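Local coordinates for DNA translocase coupling protein (Clostridium perfringens, PDB 6O1X) that binds ATP and probably DNA, and probably acts as the coupling ATPase of plasmid conjugation, through a P-loop domain of the FtsK/SpoIIIE family, at residues P130-A135 against N273-V278. Sequence-based numbering, arbitrary orientation.
Sequences PHILSA and NLCIGV
The imidazole of His131 meets Leu274 at its edge: the backbone N of Leu274 donates to ND1 over 3.2 Å, only 5° out of the ring plane. Pro130 CB lies above the centre of one face of the ring and Leu274 CD1 over the opposite face, off centre, sandwiching it. With chi1 at -44°, CG sits beside the backbone N of His131, and the ring runs alongside the Leu274 side chain, both pointing the same way. The second flat group, the Asn273 amide, sends ND2 to Pro130 O (2.9 Å), nearly in the amide's own plane and onto a lone pair in the carbonyl plane. Arg228 takes its OD1, so the amide is held at both ends.

Beyond these side-chain bonds the strands run parallel in regular register. Ile132 N gives to Leu274 O and Ile132 O accepts from Ile276 N; Ser134 N gives to Ile276 O at 2.8 Å, and Ser134 O accepts from Val278 N. On the face shared with His131, Leu133 CD2 slants across to Val278 CG2, 3.4 Å away, and rests on Ile276 CB. On the other face Ile132 CD1 reaches Cys275 SG at 4.0 Å, beneath helix 142-155.

These are neighbouring central strands of the P-loop ATPase core, with 131-135 leading straight into the Walker A loop. Ser134 OG bonds to Lys142 O, tying the strand to the end of that loop, where helix 142-155 begins. The Leu274 N-H implies that ND1 presents a lone pair, consistent with a proton on NE2, which makes a weak bond to Ala264 O.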
# COMPACT_ATOMS: atom_id res chain seq x y z
N PRO A 130 3.74 -12.29 -5.31
CA PRO A 130 4.22 -11.75 -6.60
C PRO A 130 3.66 -10.42 -7.12
O PRO A 130 4.29 -9.83 -8.00
CB PRO A 130 3.93 -12.87 -7.61
CG PRO A 130 2.85 -13.72 -6.97
CD PRO A 130 3.08 -13.61 -5.48
N HIS A 131 2.52 -9.93 -6.59
CA HIS A 131 1.89 -8.70 -7.09
C HIS A 131 1.49 -7.81 -5.96
O HIS A 131 1.14 -8.29 -4.88
CB HIS A 131 0.67 -9.00 -8.01
CG HIS A 131 0.92 -10.10 -9.01
ND1 HIS A 131 1.88 -9.97 -10.00
CD2 HIS A 131 0.38 -11.34 -9.08
CE1 HIS A 131 1.89 -11.13 -10.64
NE2 HIS A 131 0.98 -11.97 -10.14
N ILE A 132 1.53 -6.51 -6.22
CA ILE A 132 1.26 -5.45 -5.25
C ILE A 132 0.26 -4.52 -5.85
O ILE A 132 0.37 -4.15 -7.04
CB ILE A 132 2.58 -4.68 -4.90
CG1 ILE A 132 3.68 -5.62 -4.32
CG2 ILE A 132 2.29 -3.49 -3.95
CD1 ILE A 132 5.09 -5.07 -4.38
N LEU A 133 -0.71 -4.11 -5.01
CA LEU A 133 -1.77 -3.16 -5.32
C LEU A 133 -1.58 -2.01 -4.34
O LEU A 133 -1.47 -2.24 -3.13
CB LEU A 133 -3.13 -3.84 -5.13
CG LEU A 133 -4.44 -3.20 -5.66
CD1 LEU A 133 -5.14 -2.40 -4.60
CD2 LEU A 133 -4.24 -2.44 -6.99
N SER A 134 -1.43 -0.79 -4.87
CA SER A 134 -1.26 0.40 -4.07
C SER A 134 -2.46 1.34 -4.30
O SER A 134 -2.66 1.85 -5.40
CB SER A 134 0.09 1.06 -4.38
OG SER A 134 0.40 2.04 -3.40
N ALA A 135 -3.26 1.54 -3.27
CA ALA A 135 -4.44 2.38 -3.35
C ALA A 135 -4.29 3.62 -2.53
O ALA A 135 -3.85 3.57 -1.38
CB ALA A 135 -5.67 1.62 -2.91
N ASN A 273 6.34 -9.59 -12.17
CA ASN A 273 5.64 -8.89 -11.09
C ASN A 273 4.88 -7.69 -11.55
O ASN A 273 5.40 -6.89 -12.31
CB ASN A 273 6.64 -8.51 -9.98
CG ASN A 273 7.48 -9.71 -9.57
OD1 ASN A 273 8.65 -9.85 -9.93
ND2 ASN A 273 6.89 -10.64 -8.86
N LEU A 274 3.65 -7.56 -11.06
CA LEU A 274 2.74 -6.46 -11.36
C LEU A 274 2.61 -5.57 -10.15
O LEU A 274 2.26 -6.04 -9.06
CB LEU A 274 1.34 -6.98 -11.73
CG LEU A 274 1.17 -7.94 -12.93
CD1 LEU A 274 -0.28 -8.24 -13.14
CD2 LEU A 274 1.66 -7.31 -14.23
N CYS A 275 2.90 -4.28 -10.34
CA CYS A 275 2.73 -3.26 -9.32
C CYS A 275 1.72 -2.30 -9.85
O CYS A 275 1.99 -1.56 -10.80
CB CYS A 275 4.06 -2.59 -8.97
SG CYS A 275 5.23 -3.73 -8.19
N ILE A 276 0.52 -2.38 -9.30
CA ILE A 276 -0.63 -1.63 -9.78
C ILE A 276 -1.04 -0.48 -8.88
O ILE A 276 -1.23 -0.69 -7.68
CB ILE A 276 -1.80 -2.62 -10.01
CG1 ILE A 276 -1.35 -3.83 -10.89
CG2 ILE A 276 -2.99 -1.91 -10.65
CD1 ILE A 276 -2.15 -5.17 -10.72
N GLY A 277 -1.21 0.70 -9.47
CA GLY A 277 -1.70 1.89 -8.77
C GLY A 277 -3.19 2.08 -8.97
O GLY A 277 -3.71 1.82 -10.06
N VAL A 278 -3.92 2.47 -7.91
CA VAL A 278 -5.36 2.80 -7.98
C VAL A 278 -5.62 4.07 -7.17
O VAL A 278 -5.20 4.15 -6.02
CB VAL A 278 -6.40 1.70 -7.56
CG1 VAL A 278 -7.79 2.02 -8.11
CG2 VAL A 278 -5.98 0.32 -8.00